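Local coordinates for protein salicylaldehyde dehydrogenase NahF (Pseudomonas putida, PDB 4JZ6) that probably oxidises salicylaldehyde to salicylate with NAD(+) as electron acceptor, a step in bacterial naphthalene degradation, at residues I24-E38 with T49-A62. Sequence-based numbering, arbitrary orientation.
Sequences INNAWIDSSDQQTFE and TESANATVTDAIKA
An antiparallel beta hairpin, strands 36-40 and 47-52, joins here to the capped start of helix 56-73. Phe37 and Ser51 form a hydrogen-bonded pair: Ser51 N donates to Phe37 O (2.8 Å), and Phe37 N returns a bond to Ser51 O. Asn53 N continues the ladder by donating to Gln35 O. The Phe37 ring bends back across the partner strand, its CG held between backbone N and carbonyl carbon (chi1 72°), which brings CE2 to 3.3 Å from Ala52 O, lying near the ring plane at its edge. The Asn53 side chain crosses that of Phe37 at about a right angle, with amide and ring planes 59° apart, while its OD1 accepts from Ser221 N. Alongside Glu38, Glu50 extends so that OE2 takes a bond from Thr36 OG1 (3.2 Å) with its anti lone pair, its other oxygen being bound by His17.

At the helix, Thr55 and Asp58 make a capping box. Asp58 OD2 accepts Thr55 N through its anti lone pair and Ser32 N, at 2.8 Å and nearly straight (174°), through its syn lone pair, tying the 31-34 type I turn to the helix start. With an alanine at Asp58, the amides of Ser32 and Thr55 would probably lose their shared acceptor and the turn be freer to shift. One helical turn after Asp58, Ala62 CB lies 4.0 Å from Ile24 CD1.

Arg224 forms a salt bridge with Asp33 and a hydrogen bond to Ala54 O. Strand 18-24 runs beside strand 47-52, completing a small sheet with 27-29, and Ala59 and Ala62 rest on Leu218 of strand 215-218.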
ATOM      1  N   ILE A  24     -28.255  -0.010   7.919  1.00 28.27           N
ATOM      2  CA  ILE A  24     -27.547   1.146   8.464  1.00 31.63           C
ATOM      3  C   ILE A  24     -27.974   1.418   9.908  1.00 35.24           C
ATOM      4  O   ILE A  24     -29.168   1.490  10.200  1.00 36.67           O
ATOM      5  CB  ILE A  24     -27.801   2.415   7.629  1.00 30.28           C
ATOM      6  CG1 ILE A  24     -27.364   2.202   6.178  1.00 28.51           C
ATOM      7  CG2 ILE A  24     -27.076   3.597   8.236  1.00 28.38           C
ATOM      8  CD1 ILE A  24     -27.520   3.425   5.310  1.00 29.99           C
ATOM      9  N   ASN A  25     -26.996   1.564  10.802  1.00 33.40           N
ATOM     10  CA  ASN A  25     -27.254   1.855  12.217  1.00 42.61           C
ATOM     11  C   ASN A  25     -28.169   0.856  12.925  1.00 42.68           C
ATOM     12  O   ASN A  25     -29.141   1.252  13.567  1.00 42.33           O
ATOM     13  CB  ASN A  25     -27.819   3.268  12.385  1.00 48.84           C
ATOM     14  CG  ASN A  25     -26.766   4.271  12.801  1.00 51.29           C
ATOM     15  OD1 ASN A  25     -25.829   3.941  13.533  1.00 46.48           O
ATOM     16  ND2 ASN A  25     -26.914   5.509  12.340  1.00 54.26           N
ATOM     17  N   ASN A  26     -27.848  -0.430  12.813  1.00 40.44           N
ATOM     18  CA  ASN A  26     -28.649  -1.486  13.427  1.00 41.55           C
ATOM     19  C   ASN A  26     -30.100  -1.459  12.962  1.00 47.87           C
ATOM     20  O   ASN A  26     -31.004  -1.890  13.684  1.00 55.58           O
ATOM     21  CB  ASN A  26     -28.563  -1.427  14.958  1.00 41.57           C
ATOM     22  CG  ASN A  26     -27.358  -2.176  15.506  1.00 48.74           C
ATOM     23  OD1 ASN A  26     -26.531  -2.696  14.751  1.00 46.90           O
ATOM     24  ND2 ASN A  26     -27.249  -2.227  16.830  1.00 52.33           N
ATOM     25  N   ALA A  27     -30.317  -0.949  11.752  1.00 43.06           N
ATOM     26  CA  ALA A  27     -31.662  -0.872  11.191  1.00 41.80           C
ATOM     27  C   ALA A  27     -31.704  -1.389   9.759  1.00 40.27           C
ATOM     28  O   ALA A  27     -30.918  -0.963   8.911  1.00 30.15           O
ATOM     29  CB  ALA A  27     -32.186   0.556  11.253  1.00 31.45           C
ATOM     30  N   TRP A  28     -32.623  -2.312   9.492  1.00 39.57           N
ATOM     31  CA  TRP A  28     -32.854  -2.773   8.132  1.00 31.59           C
ATOM     32  C   TRP A  28     -33.880  -1.869   7.458  1.00 32.85           C
ATOM     33  O   TRP A  28     -34.986  -1.684   7.968  1.00 43.40           O
ATOM     34  CB  TRP A  28     -33.306  -4.227   8.127  1.00 31.75           C
ATOM     35  CG  TRP A  28     -32.219  -5.183   8.519  1.00 30.56           C
ATOM     36  CD1 TRP A  28     -32.005  -5.727   9.755  1.00 37.35           C
ATOM     37  CD2 TRP A  28     -31.196  -5.712   7.667  1.00 29.66           C
ATOM     38  NE1 TRP A  28     -30.911  -6.561   9.725  1.00 29.16           N
ATOM     39  CE2 TRP A  28     -30.400  -6.571   8.454  1.00 34.91           C
ATOM     40  CE3 TRP A  28     -30.878  -5.546   6.318  1.00 35.53           C
ATOM     41  CZ2 TRP A  28     -29.303  -7.255   7.935  1.00 32.08           C
ATOM     42  CZ3 TRP A  28     -29.787  -6.225   5.806  1.00 30.57           C
ATOM     43  CH2 TRP A  28     -29.015  -7.070   6.611  1.00 29.15           C
ATOM     44  N   ILE A  29     -33.501  -1.297   6.318  1.00 33.33           N
ATOM     45  CA  ILE A  29     -34.281  -0.235   5.687  1.00 36.45           C
ATOM     46  C   ILE A  29     -34.321  -0.348   4.167  1.00 34.28           C
ATOM     47  O   ILE A  29     -33.470  -0.998   3.558  1.00 34.40           O
ATOM     48  CB  ILE A  29     -33.694   1.151   6.013  1.00 34.60           C
ATOM     49  CG1 ILE A  29     -32.211   1.186   5.656  1.00 32.41           C
ATOM     50  CG2 ILE A  29     -33.878   1.489   7.477  1.00 33.74           C
ATOM     51  CD1 ILE A  29     -31.571   2.528   5.862  1.00 42.65           C
ATOM     52  N   ASP A  30     -35.308   0.303   3.560  1.00 40.50           N
ATOM     53  CA  ASP A  30     -35.384   0.411   2.109  1.00 36.11           C
ATOM     54  C   ASP A  30     -34.404   1.484   1.647  1.00 44.07           C
ATOM     55  O   ASP A  30     -33.877   2.238   2.465  1.00 42.07           O
ATOM     56  CB  ASP A  30     -36.799   0.794   1.677  1.00 46.60           C
ATOM     57  CG  ASP A  30     -37.841  -0.204   2.134  1.00 49.28           C
ATOM     58  OD1 ASP A  30     -37.576  -1.422   2.051  1.00 48.89           O
ATOM     59  OD2 ASP A  30     -38.924   0.234   2.577  1.00 52.06           O
ATOM     60  N   SER A  31     -34.158   1.553   0.342  1.00 42.47           N
ATOM     61  CA  SER A  31     -33.283   2.587  -0.199  1.00 38.89           C
ATOM     62  C   SER A  31     -34.025   3.914  -0.237  1.00 37.68           C
ATOM     63  O   SER A  31     -35.251   3.947  -0.150  1.00 41.75           O
ATOM     64  CB  SER A  31     -32.802   2.217  -1.598  1.00 39.21           C
ATOM     65  OG  SER A  31     -33.877   2.242  -2.521  1.00 46.20           O
ATOM     66  N   SER A  32     -33.282   5.007  -0.384  1.00 36.64           N
ATOM     67  CA  SER A  32     -33.864   6.346  -0.320  1.00 41.50           C
ATOM     68  C   SER A  32     -34.918   6.613  -1.398  1.00 51.81           C
ATOM     69  O   SER A  32     -35.625   7.625  -1.346  1.00 54.47           O
ATOM     70  CB  SER A  32     -32.763   7.403  -0.391  1.00 37.29           C
ATOM     71  OG  SER A  32     -32.101   7.350  -1.640  1.00 39.66           O
ATOM     72  N   ASP A  33     -35.028   5.708  -2.366  1.00 46.82           N
ATOM     73  CA  ASP A  33     -35.996   5.866  -3.441  1.00 46.61           C
ATOM     74  C   ASP A  33     -36.957   4.684  -3.516  1.00 46.90           C
ATOM     75  O   ASP A  33     -37.652   4.505  -4.520  1.00 49.16           O
ATOM     76  CB  ASP A  33     -35.275   6.050  -4.776  1.00 50.28           C
ATOM     77  CG  ASP A  33     -34.319   4.919  -5.078  1.00 51.24           C
ATOM     78  OD1 ASP A  33     -34.081   4.089  -4.176  1.00 49.71           O
ATOM     79  OD2 ASP A  33     -33.797   4.864  -6.213  1.00 53.54           O
ATOM     80  N   GLN A  34     -36.987   3.885  -2.450  1.00 45.44           N
ATOM     81  CA  GLN A  34     -37.832   2.686  -2.360  1.00 50.86           C
ATOM     82  C   GLN A  34     -37.746   1.783  -3.592  1.00 46.74           C
ATOM     83  O   GLN A  34     -38.695   1.063  -3.912  1.00 45.07           O
ATOM     84  CB  GLN A  34     -39.298   3.049  -2.083  1.00 59.17           C
ATOM     85  CG  GLN A  34     -39.528   3.845  -0.809  1.00 66.03           C
ATOM     86  CD  GLN A  34     -39.398   5.336  -1.035  1.00 79.09           C
ATOM     87  OE1 GLN A  34     -39.737   5.843  -2.104  1.00 83.42           O
ATOM     88  NE2 GLN A  34     -38.899   6.047  -0.031  1.00 84.50           N
ATOM     89  N   GLN A  35     -36.611   1.828  -4.280  1.00 46.70           N
ATOM     90  CA  GLN A  35     -36.416   1.040  -5.488  1.00 45.44           C
ATOM     91  C   GLN A  35     -35.720  -0.278  -5.164  1.00 44.39           C
ATOM     92  O   GLN A  35     -34.931  -0.361  -4.219  1.00 37.69           O
ATOM     93  CB  GLN A  35     -35.600   1.830  -6.511  1.00 40.29           C
ATOM     94  CG  GLN A  35     -36.305   3.047  -7.063  1.00 47.53           C
ATOM     95  CD  GLN A  35     -36.798   2.831  -8.475  1.00 58.14           C
ATOM     96  OE1 GLN A  35     -37.987   2.578  -8.702  1.00 62.65           O
ATOM     97  NE2 GLN A  35     -35.883   2.928  -9.442  1.00 57.98           N
ATOM     98  N   THR A  36     -36.016  -1.306  -5.952  1.00 46.97           N
ATOM     99  CA  THR A  36     -35.389  -2.604  -5.759  1.00 47.20           C
ATOM    100  C   THR A  36     -34.659  -3.079  -7.008  1.00 43.82           C
ATOM    101  O   THR A  36     -34.722  -2.443  -8.063  1.00 39.53           O
ATOM    102  CB  THR A  36     -36.420  -3.670  -5.349  1.00 38.66           C
ATOM    103  OG1 THR A  36     -37.492  -3.684  -6.296  1.00 40.22           O
ATOM    104  CG2 THR A  36     -36.976  -3.364  -3.974  1.00 38.74           C
ATOM    105  N   PHE A  37     -33.947  -4.192  -6.865  1.00 40.82           N
ATOM    106  CA  PHE A  37     -33.334  -4.883  -7.991  1.00 36.57           C
ATOM    107  C   PHE A  37     -33.366  -6.370  -7.683  1.00 36.11           C
ATOM    108  O   PHE A  37     -33.437  -6.762  -6.517  1.00 37.35           O
ATOM    109  CB  PHE A  37     -31.896  -4.410  -8.225  1.00 38.31           C
ATOM    110  CG  PHE A  37     -30.916  -4.875  -7.180  1.00 33.90           C
ATOM    111  CD1 PHE A  37     -30.179  -6.035  -7.362  1.00 33.07           C
ATOM    112  CD2 PHE A  37     -30.716  -4.138  -6.025  1.00 33.38           C
ATOM    113  CE1 PHE A  37     -29.267  -6.458  -6.404  1.00 31.78           C
ATOM    114  CE2 PHE A  37     -29.806  -4.551  -5.065  1.00 32.08           C
ATOM    115  CZ  PHE A  37     -29.079  -5.711  -5.256  1.00 31.34           C
ATOM    116  N   GLU A  38     -33.307  -7.200  -8.719  1.00 36.28           N
ATOM    117  CA  GLU A  38     -33.454  -8.637  -8.525  1.00 36.04           C
ATOM    118  C   GLU A  38     -32.210  -9.433  -8.891  1.00 35.40           C
ATOM    119  O   GLU A  38     -31.398  -9.006  -9.710  1.00 34.71           O
ATOM    120  CB  GLU A  38     -34.652  -9.163  -9.314  1.00 37.48           C
ATOM    121  CG  GLU A  38     -35.994  -8.656  -8.811  1.00 50.09           C
ATOM    122  CD  GLU A  38     -37.132  -9.031  -9.731  1.00 49.97           C
ATOM    123  OE1 GLU A  38     -36.870  -9.237 -10.938  1.00 40.55           O
ATOM    124  OE2 GLU A  38     -38.284  -9.123  -9.248  1.00 49.90           O
ATOM    125  N   THR A  49     -33.754 -13.548  -5.433  1.00 40.42           N
ATOM    126  CA  THR A  49     -33.747 -12.532  -4.380  1.00 35.93           C
ATOM    127  C   THR A  49     -34.138 -11.151  -4.910  1.00 39.59           C
ATOM    128  O   THR A  49     -33.702 -10.743  -5.988  1.00 34.84           O
ATOM    129  CB  THR A  49     -32.357 -12.428  -3.716  1.00 38.11           C
ATOM    130  OG1 THR A  49     -31.891 -13.736  -3.373  1.00 43.19           O
ATOM    131  CG2 THR A  49     -32.410 -11.560  -2.463  1.00 32.31           C
ATOM    132  N   GLU A  50     -34.973 -10.445  -4.152  1.00 35.40           N
ATOM    133  CA  GLU A  50     -35.282  -9.049  -4.438  1.00 35.99           C
ATOM    134  C   GLU A  50     -34.637  -8.196  -3.348  1.00 35.07           C
ATOM    135  O   GLU A  50     -34.910  -8.388  -2.164  1.00 39.60           O
ATOM    136  CB  GLU A  50     -36.795  -8.827  -4.486  1.00 37.58           C
ATOM    137  CG  GLU A  50     -37.216  -7.418  -4.872  1.00 38.41           C
ATOM    138  CD  GLU A  50     -38.733  -7.236  -4.895  1.00 46.43           C
ATOM    139  OE1 GLU A  50     -39.467  -8.212  -4.617  1.00 48.62           O
ATOM    140  OE2 GLU A  50     -39.198  -6.112  -5.191  1.00 46.21           O
ATOM    141  N   SER A  51     -33.767  -7.274  -3.743  1.00 34.53           N
ATOM    142  CA  SER A  51     -33.015  -6.477  -2.778  1.00 33.61           C
ATOM    143  C   SER A  51     -33.295  -4.981  -2.913  1.00 34.24           C
ATOM    144  O   SER A  51     -33.617  -4.497  -3.998  1.00 35.07           O
ATOM    145  CB  SER A  51     -31.512  -6.752  -2.913  1.00 36.81           C
ATOM    146  OG  SER A  51     -30.745  -5.965  -2.010  1.00 37.62           O
ATOM    147  N   ALA A  52     -33.191  -4.260  -1.800  1.00 33.90           N
ATOM    148  CA  ALA A  52     -33.258  -2.804  -1.827  1.00 34.35           C
ATOM    149  C   ALA A  52     -32.121  -2.283  -2.699  1.00 34.64           C
ATOM    150  O   ALA A  52     -30.996  -2.771  -2.617  1.00 32.58           O
ATOM    151  CB  ALA A  52     -33.153  -2.243  -0.421  1.00 33.91           C
ATOM    152  N   ASN A  53     -32.422  -1.308  -3.550  1.00 38.60           N
ATOM    153  CA  ASN A  53     -31.433  -0.781  -4.482  1.00 35.84           C
ATOM    154  C   ASN A  53     -30.880   0.545  -3.994  1.00 36.67           C
ATOM    155  O   ASN A  53     -31.449   1.594  -4.274  1.00 41.14           O
ATOM    156  CB  ASN A  53     -32.053  -0.616  -5.870  1.00 36.69           C
ATOM    157  CG  ASN A  53     -31.012  -0.538  -6.971  1.00 36.11           C
ATOM    158  OD1 ASN A  53     -29.817  -0.742  -6.736  1.00 33.98           O
ATOM    159  ND2 ASN A  53     -31.466  -0.258  -8.187  1.00 36.35           N
ATOM    160  N   ALA A  54     -29.767   0.488  -3.269  1.00 37.75           N
ATOM    161  CA  ALA A  54     -29.182   1.666  -2.634  1.00 35.91           C
ATOM    162  C   ALA A  54     -28.924   2.801  -3.611  1.00 33.12           C
ATOM    163  O   ALA A  54     -28.628   2.575  -4.781  1.00 33.32           O
ATOM    164  CB  ALA A  54     -27.895   1.292  -1.922  1.00 34.18           C
ATOM    165  N   THR A  55     -29.056   4.025  -3.120  1.00 37.61           N
ATOM    166  CA  THR A  55     -28.691   5.199  -3.895  1.00 38.79           C
ATOM    167  C   THR A  55     -27.399   5.765  -3.333  1.00 39.19           C
ATOM    168  O   THR A  55     -26.906   5.298  -2.304  1.00 33.75           O
ATOM    169  CB  THR A  55     -29.756   6.295  -3.814  1.00 38.39           C
ATOM    170  OG1 THR A  55     -29.890   6.732  -2.455  1.00 38.66           O
ATOM    171  CG2 THR A  55     -31.089   5.779  -4.326  1.00 36.67           C
ATOM    172  N   VAL A  56     -26.859   6.770  -4.015  1.00 40.97           N
ATOM    173  CA  VAL A  56     -25.687   7.478  -3.523  1.00 35.33           C
ATOM    174  C   VAL A  56     -26.002   8.081  -2.161  1.00 36.55           C
ATOM    175  O   VAL A  56     -25.173   8.042  -1.246  1.00 34.54           O
ATOM    176  CB  VAL A  56     -25.259   8.582  -4.501  1.00 34.48           C
ATOM    177  CG1 VAL A  56     -24.248   9.511  -3.851  1.00 32.92           C
ATOM    178  CG2 VAL A  56     -24.690   7.965  -5.762  1.00 33.35           C
ATOM    179  N   THR A  57     -27.216   8.612  -2.028  1.00 33.79           N
ATOM    180  CA  THR A  57     -27.677   9.163  -0.763  1.00 34.94           C
ATOM    181  C   THR A  57     -27.563   8.138   0.359  1.00 35.65           C
ATOM    182  O   THR A  57     -27.085   8.458   1.447  1.00 34.95           O
ATOM    183  CB  THR A  57     -29.135   9.660  -0.847  1.00 39.31           C
ATOM    184  OG1 THR A  57     -29.257  10.636  -1.890  1.00 36.54           O
ATOM    185  CG2 THR A  57     -29.553  10.285   0.473  1.00 35.58           C
ATOM    186  N   ASP A  58     -27.995   6.906   0.088  1.00 39.98           N
ATOM    187  CA  ASP A  58     -27.900   5.825   1.071  1.00 37.36           C
ATOM    188  C   ASP A  58     -26.446   5.559   1.437  1.00 37.40           C
ATOM    189  O   ASP A  58     -26.120   5.306   2.597  1.00 38.10           O
ATOM    190  CB  ASP A  58     -28.547   4.534   0.554  1.00 35.82           C
ATOM    191  CG  ASP A  58     -30.060   4.650   0.401  1.00 40.14           C
ATOM    192  OD1 ASP A  58     -30.764   4.790   1.429  1.00 37.91           O
ATOM    193  OD2 ASP A  58     -30.551   4.584  -0.747  1.00 39.01           O
ATOM    194  N   ALA A  59     -25.572   5.629   0.440  1.00 30.08           N
ATOM    195  CA  ALA A  59     -24.160   5.355   0.653  1.00 31.00           C
ATOM    196  C   ALA A  59     -23.519   6.392   1.574  1.00 29.63           C
ATOM    197  O   ALA A  59     -22.698   6.055   2.426  1.00 27.60           O
ATOM    198  CB  ALA A  59     -23.429   5.292  -0.677  1.00 28.84           C
ATOM    199  N   ILE A  60     -23.893   7.652   1.401  1.00 29.48           N
ATOM    200  CA  ILE A  60     -23.340   8.704   2.240  1.00 33.20           C
ATOM    201  C   ILE A  60     -23.858   8.558   3.672  1.00 37.21           C
ATOM    202  O   ILE A  60     -23.115   8.777   4.636  1.00 34.07           O
ATOM    203  CB  ILE A  60     -23.661  10.106   1.684  1.00 30.47           C
ATOM    204  CG1 ILE A  60     -23.139  10.238   0.250  1.00 30.73           C
ATOM    205  CG2 ILE A  60     -23.057  11.177   2.558  1.00 30.33           C
ATOM    206  CD1 ILE A  60     -21.689   9.837   0.097  1.00 30.32           C
ATOM    207  N   LYS A  61     -25.127   8.174   3.798  1.00 38.79           N
ATOM    208  CA  LYS A  61     -25.731   7.914   5.102  1.00 39.28           C
ATOM    209  C   LYS A  61     -24.978   6.793   5.804  1.00 39.86           C
ATOM    210  O   LYS A  61     -24.786   6.825   7.023  1.00 40.33           O
ATOM    211  CB  LYS A  61     -27.203   7.529   4.952  1.00 40.35           C
ATOM    212  CG  LYS A  61     -28.167   8.481   5.636  1.00 52.92           C
ATOM    213  CD  LYS A  61     -28.389   9.736   4.804  1.00 66.69           C
ATOM    214  CE  LYS A  61     -29.242  10.767   5.545  1.00 76.29           C
ATOM    215  NZ  LYS A  61     -28.453  11.578   6.523  1.00 78.36           N
ATOM    216  N   ALA A  62     -24.550   5.808   5.020  1.00 34.38           N
ATOM    217  CA  ALA A  62     -23.800   4.671   5.538  1.00 30.61           C
ATOM    218  C   ALA A  62     -22.430   5.104   6.054  1.00 28.22           C
ATOM    219  O   ALA A  62     -21.976   4.652   7.109  1.00 27.11           O
ATOM    220  CB  ALA A  62     -23.652   3.602   4.462  1.00 26.68           C
TER